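Local coordinates for protein CDA peptide synthetase I (Streptomyces coelicolor, PDB 5DU9) that belongs to the nonribosomal peptide synthetases and contributes a condensation domain of the CoA-dependent acyltransferase fold family, at residues Y177-L180 with A185-A188; Y152-H157 with T164-F169; Q119-R124 with L137-L142; P368-V373 with G380-I385. The protein carries 1 engineered substitution. All coordinates share one frame; numbering follows the deposited sequence.

Contact 1 of 4, residues Y177-L180 with A185-A188; sequences YRAL and AVPA
The last turns of helix 163-182 are met by the loop that follows it, and Ala179 is where the two come together. Its methyl points at the returning chain: Ala179 CB lies 3.8 Å from Val186 CA and equally 3.8 Å from Pro187 CD, and the carbonyl oxygen of Ala185 sits nearby. With only a methyl on the helix at this point, the loop backbone can come close, and the CA atoms of Ala179 and Val186 are 5.3 Å apart. One residue on, Leu180 takes part with its far end alone, CD2 meeting Val186 CG2 at 3.8 Å. Val186 presents that branch because CG1 is the one anti to the backbone N (chi1 -179°), which puts CG2 beside the N. The fold here is simple: the chain leaves the helix, turns within a few residues and runs back over the helix surface. Val186 also touches Arg172 and Val176, and Pro187 rests on Glu175, so the loop follows one stripe of the helix. The guanidinium of Arg172 hydrogen-bonds to Pro187 O through NH1, while on another flank of the helix Leu180 packs against Val48 and Arg51 of helix 46-58.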
# COMPACT_ATOMS: atom_id res chain seq x y z
N TYR A 177 -18.08 -11.88 -11.14
CA TYR A 177 -18.74 -12.91 -10.34
C TYR A 177 -20.26 -12.72 -10.30
O TYR A 177 -21.02 -13.68 -10.43
CB TYR A 177 -18.19 -12.92 -8.91
CG TYR A 177 -18.84 -13.95 -8.00
CD1 TYR A 177 -18.44 -15.28 -8.04
CD2 TYR A 177 -19.85 -13.59 -7.12
CE1 TYR A 177 -19.03 -16.23 -7.21
CE2 TYR A 177 -20.44 -14.53 -6.29
CZ TYR A 177 -20.03 -15.84 -6.34
OH TYR A 177 -20.62 -16.78 -5.52
N ARG A 178 -20.69 -11.47 -10.13
CA ARG A 178 -22.12 -11.18 -10.08
C ARG A 178 -22.79 -11.55 -11.40
O ARG A 178 -23.89 -12.10 -11.41
CB ARG A 178 -22.37 -9.70 -9.77
CG ARG A 178 -22.01 -9.29 -8.34
CD ARG A 178 -22.59 -7.93 -7.99
NE ARG A 178 -22.27 -6.90 -8.99
CZ ARG A 178 -21.18 -6.14 -8.98
NH1 ARG A 178 -20.27 -6.27 -8.02
NH2 ARG A 178 -21.00 -5.23 -9.93
N ALA A 179 -22.12 -11.25 -12.51
CA ALA A 179 -22.66 -11.53 -13.83
C ALA A 179 -22.79 -13.04 -14.06
O ALA A 179 -23.81 -13.51 -14.55
CB ALA A 179 -21.78 -10.91 -14.91
N LEU A 180 -21.74 -13.78 -13.71
CA LEU A 180 -21.77 -15.24 -13.87
C LEU A 180 -22.85 -15.85 -12.98
O LEU A 180 -23.47 -16.85 -13.35
CB LEU A 180 -20.40 -15.84 -13.53
CG LEU A 180 -19.22 -15.48 -14.45
CD1 LEU A 180 -17.95 -16.18 -13.99
CD2 LEU A 180 -19.52 -15.83 -15.90
N ALA A 185 -24.72 -11.27 -19.00
CA ALA A 185 -23.49 -11.21 -19.78
C ALA A 185 -22.44 -10.44 -18.99
O ALA A 185 -22.76 -9.45 -18.33
CB ALA A 185 -23.74 -10.55 -21.12
N VAL A 186 -21.20 -10.90 -19.04
CA VAL A 186 -20.13 -10.26 -18.28
C VAL A 186 -19.86 -8.87 -18.86
O VAL A 186 -19.51 -8.75 -20.04
CB VAL A 186 -18.84 -11.09 -18.30
CG1 VAL A 186 -17.75 -10.41 -17.50
CG2 VAL A 186 -19.10 -12.49 -17.75
N PRO A 187 -20.03 -7.81 -18.05
CA PRO A 187 -19.73 -6.46 -18.55
C PRO A 187 -18.29 -6.35 -19.03
O PRO A 187 -17.41 -7.01 -18.48
CB PRO A 187 -19.97 -5.56 -17.34
CG PRO A 187 -20.88 -6.34 -16.46
CD PRO A 187 -20.52 -7.77 -16.66
N ALA A 188 -18.05 -5.52 -20.04
CA ALA A 188 -16.70 -5.32 -20.55
C ALA A 188 -15.83 -4.68 -19.47
O ALA A 188 -16.29 -3.80 -18.73
CB ALA A 188 -16.72 -4.45 -21.80

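Contact 2 of 4, residues Y152-H157 with T164-F169; sequences YYLGVH and TSMALF
Both Leu154 and Phe169 carry CG anti to the backbone N (chi1 172° and 167°), which sends the leucine branches and the phenylalanine ring into the interface between strand and helix. They belong to the strand-loop-helix unit that carries the HHxxxDG signature of condensation domains: strand 149-157 ends at the first histidine, His157, and helix 163-182 starts just after the signature's Asp162. Over the segments here the two axes pass 10.9 Å apart, their directions 135° from each other, so the helix lies aslant on one face of the sheet.

Leu154 occupies the middle. Its CD1 stands over one face of the Phe169 ring, offset toward the rim, while Leu154 CD2 touches Phe169 CD2 at 3.7 Å and Met166 CG at 4.1 Å. Met166 is extended beyond CG, and that reach takes its CE to 4.3 Å from Val156 CG2. All these side chains are buried and the contact between them is apolar.

Tyr152 arrives at the edge of the Phe169 ring, the two side chains crossing at about a right angle. Its hydroxyl is hydrogen-bonded to His140 ND1 on the neighbouring strand, which ties down the end of the ring. In that position Tyr152 OH lies 3.7 Å from Phe169 CZ, and Tyr152 CE1 lies in the phenylalanine ring plane, 4.0 Å from Phe169 CE2.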
# COMPACT_ATOMS: atom_id res chain seq x y z
N TYR A 152 -10.85 -13.90 0.92
CA TYR A 152 -10.16 -13.96 -0.37
C TYR A 152 -8.79 -13.33 -0.22
O TYR A 152 -8.68 -12.15 0.08
CB TYR A 152 -10.95 -13.23 -1.46
CG TYR A 152 -10.37 -13.47 -2.84
CD1 TYR A 152 -9.20 -12.83 -3.25
CD2 TYR A 152 -10.99 -14.33 -3.73
CE1 TYR A 152 -8.67 -13.06 -4.51
CE2 TYR A 152 -10.47 -14.56 -4.99
CZ TYR A 152 -9.31 -13.92 -5.37
OH TYR A 152 -8.79 -14.15 -6.62
N TYR A 153 -7.75 -14.13 -0.46
CA TYR A 153 -6.37 -13.65 -0.38
C TYR A 153 -5.80 -13.34 -1.76
O TYR A 153 -5.84 -14.18 -2.66
CB TYR A 153 -5.49 -14.69 0.31
CG TYR A 153 -3.99 -14.49 0.13
CD1 TYR A 153 -3.33 -13.43 0.74
CD2 TYR A 153 -3.24 -15.38 -0.63
CE1 TYR A 153 -1.96 -13.25 0.59
CE2 TYR A 153 -1.87 -15.21 -0.78
CZ TYR A 153 -1.24 -14.15 -0.17
OH TYR A 153 0.12 -13.99 -0.33
N LEU A 154 -5.28 -12.13 -1.89
CA LEU A 154 -4.58 -11.70 -3.09
C LEU A 154 -3.11 -11.46 -2.75
O LEU A 154 -2.77 -10.47 -2.11
CB LEU A 154 -5.20 -10.42 -3.65
CG LEU A 154 -4.45 -9.75 -4.81
CD1 LEU A 154 -4.39 -10.65 -6.03
CD2 LEU A 154 -5.09 -8.41 -5.15
N GLY A 155 -2.27 -12.40 -3.18
CA GLY A 155 -0.83 -12.27 -3.02
C GLY A 155 -0.26 -11.86 -4.36
O GLY A 155 -0.68 -12.37 -5.39
N VAL A 156 0.70 -10.94 -4.34
CA VAL A 156 1.29 -10.46 -5.57
C VAL A 156 2.77 -10.22 -5.40
O VAL A 156 3.29 -10.18 -4.28
CB VAL A 156 0.64 -9.14 -6.06
CG1 VAL A 156 -0.85 -9.33 -6.31
CG2 VAL A 156 0.88 -8.01 -5.05
N HIS A 157 3.46 -10.09 -6.53
CA HIS A 157 4.76 -9.45 -6.53
C HIS A 157 4.51 -7.97 -6.69
O HIS A 157 3.70 -7.56 -7.52
CB HIS A 157 5.65 -9.97 -7.66
CG HIS A 157 7.09 -9.64 -7.47
ND1 HIS A 157 7.57 -8.35 -7.52
CD2 HIS A 157 8.15 -10.44 -7.21
CE1 HIS A 157 8.88 -8.37 -7.31
NE2 HIS A 157 9.25 -9.62 -7.11
N THR A 164 -3.47 0.77 -5.04
CA THR A 164 -4.58 1.23 -5.87
C THR A 164 -5.10 0.09 -6.74
O THR A 164 -6.31 -0.07 -6.92
CB THR A 164 -4.14 2.40 -6.77
OG1 THR A 164 -3.80 3.52 -5.94
CG2 THR A 164 -5.24 2.82 -7.73
N SER A 165 -4.18 -0.71 -7.27
CA SER A 165 -4.54 -1.76 -8.22
C SER A 165 -5.20 -2.95 -7.54
O SER A 165 -5.95 -3.68 -8.17
CB SER A 165 -3.32 -2.20 -9.00
OG SER A 165 -2.80 -1.12 -9.75
N MET A 166 -4.91 -3.16 -6.26
CA MET A 166 -5.61 -4.20 -5.50
C MET A 166 -7.11 -3.91 -5.51
O MET A 166 -7.93 -4.80 -5.74
CB MET A 166 -5.09 -4.27 -4.06
CG MET A 166 -3.67 -4.79 -3.96
SD MET A 166 -3.09 -4.80 -2.25
CE MET A 166 -1.43 -5.47 -2.45
N ALA A 167 -7.45 -2.65 -5.27
CA ALA A 167 -8.85 -2.23 -5.28
C ALA A 167 -9.47 -2.39 -6.66
O ALA A 167 -10.61 -2.83 -6.79
CB ALA A 167 -8.97 -0.79 -4.80
N LEU A 168 -8.71 -2.03 -7.70
CA LEU A 168 -9.21 -2.18 -9.07
C LEU A 168 -9.51 -3.65 -9.36
O LEU A 168 -10.52 -3.98 -9.99
CB LEU A 168 -8.21 -1.64 -10.09
CG LEU A 168 -8.00 -0.13 -10.15
CD1 LEU A 168 -6.84 0.20 -11.08
CD2 LEU A 168 -9.26 0.59 -10.61
N PHE A 169 -8.61 -4.52 -8.91
CA PHE A 169 -8.78 -5.95 -9.10
C PHE A 169 -10.03 -6.48 -8.41
O PHE A 169 -10.85 -7.17 -9.04
CB PHE A 169 -7.56 -6.71 -8.58
CG PHE A 169 -7.78 -8.19 -8.47
CD1 PHE A 169 -7.67 -9.00 -9.59
CD2 PHE A 169 -8.13 -8.77 -7.26
CE1 PHE A 169 -7.89 -10.36 -9.50
CE2 PHE A 169 -8.35 -10.13 -7.16
CZ PHE A 169 -8.23 -10.93 -8.28

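Contact 3 of 4, residues Q119-R124 with L137-L142; sequences QRWMDR and LSSHAL
Trp121 meets residues 137-142 at Ser139 and Ala141, which lie on the same face of the strand. At the start of the strand, Ser138 uses the other face: its OG is hydrogen-bonded to His140 NE2 at 2.8 Å. Ser139 then turns toward the helix, and its OG lies at the edge of the indole, near the ring plane, 4.5 Å from Trp121 CH2. The stronger partner of that hydroxyl is Asp125 OD1, further along the same helix. His140 points away again, and Ala141 brings its methyl back to the indole, Ala141 CB standing 4.0 Å from Trp121 CZ3 in an oblique approach. The indole reaches both residues because its CG is anti to the backbone N (chi1 -163°), throwing the six-membered ring toward the strand. Elsewhere on the helix, Gln119 NE2 bonds to Asp123 OD1 at 2.9 Å, the oxygen in the amide plane but the donor well above the carboxylate plane. The contact lies within a beta-alpha-beta crossover: helix 114-126 links the parallel neighbours 103-107 and 138-146. Trp121 spans both, touching Arg104 and Ile106 on the first strand and meeting the Phe143 ring edge-to-face on the second.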
# COMPACT_ATOMS: atom_id res chain seq x y z
N GLN A 119 -4.32 -16.92 8.25
CA GLN A 119 -3.22 -15.97 8.35
C GLN A 119 -1.89 -16.68 8.17
O GLN A 119 -1.00 -16.20 7.47
CB GLN A 119 -3.24 -15.24 9.71
CG GLN A 119 -2.13 -14.21 9.88
CD GLN A 119 -2.29 -13.00 8.97
OE1 GLN A 119 -3.34 -12.36 8.95
NE2 GLN A 119 -1.25 -12.69 8.21
N ARG A 120 -1.76 -17.85 8.80
CA ARG A 120 -0.56 -18.65 8.68
C ARG A 120 -0.32 -19.06 7.23
O ARG A 120 0.81 -19.06 6.75
CB ARG A 120 -0.65 -19.89 9.58
CG ARG A 120 0.58 -20.78 9.53
CD ARG A 120 0.51 -21.89 10.57
NE ARG A 120 1.58 -22.87 10.37
CZ ARG A 120 1.60 -23.76 9.39
NH1 ARG A 120 0.61 -23.81 8.51
NH2 ARG A 120 2.61 -24.61 9.29
N TRP A 121 -1.40 -19.40 6.53
CA TRP A 121 -1.30 -19.80 5.12
C TRP A 121 -0.81 -18.63 4.27
O TRP A 121 0.06 -18.80 3.41
CB TRP A 121 -2.65 -20.29 4.60
CG TRP A 121 -2.54 -21.07 3.32
CD1 TRP A 121 -2.53 -22.42 3.18
CD2 TRP A 121 -2.41 -20.53 2.00
NE1 TRP A 121 -2.41 -22.77 1.86
CE2 TRP A 121 -2.33 -21.62 1.11
CE3 TRP A 121 -2.36 -19.23 1.48
CZ2 TRP A 121 -2.20 -21.45 -0.26
CZ3 TRP A 121 -2.23 -19.07 0.11
CH2 TRP A 121 -2.15 -20.18 -0.74
N MET A 122 -1.38 -17.45 4.51
CA MET A 122 -1.02 -16.27 3.75
C MET A 122 0.43 -15.86 4.02
O MET A 122 1.15 -15.46 3.11
CB MET A 122 -1.97 -15.11 4.07
CG MET A 122 -3.40 -15.34 3.59
SD MET A 122 -4.50 -13.94 3.86
CE MET A 122 -4.70 -13.99 5.63
N ASP A 123 0.85 -15.97 5.27
CA ASP A 123 2.22 -15.64 5.64
C ASP A 123 3.22 -16.55 4.94
O ASP A 123 4.27 -16.10 4.48
CB ASP A 123 2.41 -15.73 7.16
CG ASP A 123 1.69 -14.63 7.91
OD1 ASP A 123 1.38 -13.59 7.30
OD2 ASP A 123 1.45 -14.81 9.12
N ARG A 124 2.90 -17.83 4.86
CA ARG A 124 3.77 -18.79 4.20
C ARG A 124 3.78 -18.57 2.69
O ARG A 124 4.80 -18.75 2.03
CB ARG A 124 3.34 -20.22 4.55
CG ARG A 124 3.57 -20.56 6.01
CD ARG A 124 2.92 -21.87 6.42
NE ARG A 124 3.60 -23.02 5.84
CZ ARG A 124 4.65 -23.62 6.38
NH1 ARG A 124 5.17 -23.19 7.52
NH2 ARG A 124 5.20 -24.67 5.77
N LEU A 137 2.21 -13.11 -11.88
CA LEU A 137 2.95 -12.91 -10.65
C LEU A 137 2.01 -12.63 -9.49
O LEU A 137 2.10 -11.61 -8.81
CB LEU A 137 3.96 -11.78 -10.83
CG LEU A 137 5.07 -12.18 -11.81
CD1 LEU A 137 5.73 -10.97 -12.43
CD2 LEU A 137 6.10 -13.05 -11.11
N SER A 138 1.08 -13.56 -9.28
CA SER A 138 0.15 -13.44 -8.18
C SER A 138 -0.26 -14.81 -7.67
O SER A 138 0.01 -15.84 -8.30
CB SER A 138 -1.08 -12.63 -8.60
OG SER A 138 -1.81 -13.29 -9.62
N SER A 139 -0.91 -14.80 -6.51
CA SER A 139 -1.34 -16.01 -5.83
C SER A 139 -2.72 -15.74 -5.24
O SER A 139 -2.91 -14.73 -4.56
CB SER A 139 -0.33 -16.40 -4.75
OG SER A 139 -0.72 -17.58 -4.07
N HIS A 140 -3.67 -16.63 -5.50
CA HIS A 140 -5.06 -16.41 -5.12
C HIS A 140 -5.61 -17.59 -4.33
O HIS A 140 -5.45 -18.74 -4.73
CB HIS A 140 -5.91 -16.19 -6.37
CG HIS A 140 -5.43 -15.07 -7.24
ND1 HIS A 140 -6.09 -13.86 -7.32
CD2 HIS A 140 -4.36 -14.98 -8.06
CE1 HIS A 140 -5.44 -13.07 -8.16
NE2 HIS A 140 -4.39 -13.72 -8.62
N ALA A 141 -6.25 -17.28 -3.21
CA ALA A 141 -6.90 -18.32 -2.41
C ALA A 141 -8.20 -17.83 -1.82
O ALA A 141 -8.29 -16.70 -1.32
CB ALA A 141 -5.96 -18.79 -1.31
N LEU A 142 -9.22 -18.68 -1.88
CA LEU A 142 -10.48 -18.46 -1.20
C LEU A 142 -10.54 -19.37 0.01
O LEU A 142 -10.47 -20.59 -0.13
CB LEU A 142 -11.67 -18.73 -2.14
CG LEU A 142 -13.05 -18.57 -1.51
CD1 LEU A 142 -13.34 -17.10 -1.21
CD2 LEU A 142 -14.13 -19.16 -2.41

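Contact 4 of 4, residues P368-V373 with G380-I385; sequences PYIRPV and GLMRSI
Val373 and Gly380 form the tight end of this contact, an antiparallel hydrogen-bonded pair with CA atoms 4.6 Å apart. Val373 N donates to Gly380 O at 2.8 Å and Gly380 N returns a bond to Val373 O at 2.7 Å; both are nearly straight (164° and 157°), and each carbonyl is used in its plane, on a lone pair. Gly380 O is engaged further: Pro372 CA-H leans on it, and a water that donates to Arg371 O at 3.0 Å also donates to Gly380 O over a longer 3.3 Å. That water bridges the two segments where they start to part. Beyond it the grip passes to side chains. Met382, with CG anti to the backbone N (chi1 -177°) and extended from there, lays its sulfur across the tip of Ile370, Met382 SD to Ile370 CD1 3.8 Å. The looser, solvent-facing side belongs to exposed Leu381, whose CD2 rests on the Pro372 ring, 3.8 Å from Pro372 CB. Together the strands 373-374 and 379-384 make a beta hairpin at the margin of the six-stranded sheet. Strand 33-40 flanks 379-384 on its other side, and helix 163-182 packs on the hairpin and the loop leading into it, Ala167 against Ile370 in the loop, Ala174 against Val373 and Tyr170 against Met382.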
# COMPACT_ATOMS: atom_id res chain seq x y z
N PRO A 368 -6.78 5.05 0.84
CA PRO A 368 -7.98 5.78 0.42
C PRO A 368 -9.21 4.92 0.64
O PRO A 368 -9.10 3.69 0.77
CB PRO A 368 -7.72 6.05 -1.06
CG PRO A 368 -6.82 4.96 -1.49
CD PRO A 368 -5.94 4.66 -0.31
N TYR A 369 -10.37 5.55 0.67
CA TYR A 369 -11.60 4.83 0.90
C TYR A 369 -11.83 3.82 -0.21
O TYR A 369 -11.62 4.11 -1.39
CB TYR A 369 -12.78 5.79 0.99
CG TYR A 369 -14.09 5.07 1.13
CD1 TYR A 369 -14.43 4.43 2.32
CD2 TYR A 369 -15.00 5.01 0.08
CE1 TYR A 369 -15.63 3.78 2.46
CE2 TYR A 369 -16.20 4.36 0.21
CZ TYR A 369 -16.51 3.74 1.40
OH TYR A 369 -17.71 3.08 1.54
N ILE A 370 -12.24 2.62 0.19
CA ILE A 370 -12.68 1.61 -0.75
C ILE A 370 -14.07 1.15 -0.32
O ILE A 370 -14.28 0.75 0.83
CB ILE A 370 -11.69 0.42 -0.82
CG1 ILE A 370 -12.25 -0.69 -1.71
CG2 ILE A 370 -11.36 -0.10 0.58
CD1 ILE A 370 -11.30 -1.86 -1.90
N ARG A 371 -15.03 1.23 -1.23
CA ARG A 371 -16.38 0.79 -0.95
C ARG A 371 -16.36 -0.71 -0.71
O ARG A 371 -15.60 -1.42 -1.37
CB ARG A 371 -17.33 1.12 -2.09
CG ARG A 371 -18.80 0.85 -1.77
CD ARG A 371 -19.66 0.89 -3.02
NE ARG A 371 -19.54 2.15 -3.74
CZ ARG A 371 -20.08 2.39 -4.93
NH1 ARG A 371 -20.77 1.44 -5.55
NH2 ARG A 371 -19.93 3.57 -5.51
N PRO A 372 -17.16 -1.20 0.24
CA PRO A 372 -17.30 -2.65 0.41
C PRO A 372 -17.57 -3.34 -0.93
O PRO A 372 -18.40 -2.89 -1.71
CB PRO A 372 -18.48 -2.77 1.36
CG PRO A 372 -18.42 -1.54 2.18
CD PRO A 372 -17.92 -0.46 1.27
N VAL A 373 -16.83 -4.42 -1.19
CA VAL A 373 -16.91 -5.12 -2.46
C VAL A 373 -18.16 -5.99 -2.50
O VAL A 373 -18.35 -6.85 -1.65
CB VAL A 373 -15.64 -5.97 -2.70
CG1 VAL A 373 -15.75 -6.78 -3.98
CG2 VAL A 373 -14.41 -5.07 -2.76
N GLY A 380 -17.47 -7.78 0.74
CA GLY A 380 -16.07 -7.95 1.08
C GLY A 380 -15.41 -6.69 1.58
O GLY A 380 -15.44 -5.65 0.92
N LEU A 381 -14.81 -6.77 2.77
CA LEU A 381 -14.06 -5.66 3.35
C LEU A 381 -12.57 -5.92 3.25
O LEU A 381 -12.07 -6.95 3.71
CB LEU A 381 -14.47 -5.46 4.81
CG LEU A 381 -15.95 -5.18 5.07
CD1 LEU A 381 -16.21 -5.02 6.56
CD2 LEU A 381 -16.42 -3.95 4.30
N MET A 382 -11.85 -4.98 2.65
CA MET A 382 -10.43 -5.18 2.38
C MET A 382 -9.60 -4.96 3.64
O MET A 382 -9.88 -4.07 4.44
CB MET A 382 -9.96 -4.22 1.28
CG MET A 382 -8.49 -4.39 0.89
SD MET A 382 -8.09 -3.44 -0.60
CE MET A 382 -6.30 -3.45 -0.52
N ARG A 383 -8.58 -5.80 3.83
CA ARG A 383 -7.57 -5.52 4.83
C ARG A 383 -6.19 -5.88 4.30
O ARG A 383 -6.02 -6.80 3.49
CB ARG A 383 -7.86 -6.26 6.15
CG ARG A 383 -7.50 -7.74 6.22
CD ARG A 383 -7.52 -8.19 7.67
NE ARG A 383 -7.51 -9.65 7.82
CZ ARG A 383 -6.44 -10.38 8.15
NH1 ARG A 383 -5.26 -9.81 8.37
NH2 ARG A 383 -6.56 -11.70 8.25
N SER A 384 -5.21 -5.12 4.75
CA SER A 384 -3.84 -5.27 4.30
C SER A 384 -3.19 -6.48 4.95
O SER A 384 -3.46 -6.79 6.11
CB SER A 384 -3.05 -3.99 4.61
OG SER A 384 -1.72 -4.08 4.15
N ILE A 385 -2.35 -7.18 4.19
CA ILE A 385 -1.57 -8.30 4.73
C ILE A 385 -0.11 -7.89 4.83
O ILE A 385 0.53 -8.09 5.87
CB ILE A 385 -1.71 -9.57 3.86
CG1 ILE A 385 -3.15 -10.10 3.90
CG2 ILE A 385 -0.74 -10.66 4.32
CD1 ILE A 385 -3.64 -10.53 5.28
O HOH W 1 -13.48 -3.21 -0.13

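Contacts 2, 3 and 4 share the six-stranded sheet, whose opposite faces carry helices 163-182 and 114-126. Contacts 2 and 3 join through strand pairing, Gly155 O to Ser139 N at 2.7 Å. Contacts 2 and 4, centres 10 Å apart, meet under helix 163-182, where Met166 CB touches Met382 CE at 3.8 Å. On the other face Gln119 OE1 of contact 3 takes a probable hydrogen bond from Arg383 NH1 of contact 4. Contact 1 uses the far end of helix 163-182, its centre 19 Å from that of contact 2. Of contacts 2 and 4, contact 2 is nearer the ligand (2S)-2-amino-N-butyl-propanamide: the Met166 side chain is about 8 Å from it, that of Met382 about 11 Å.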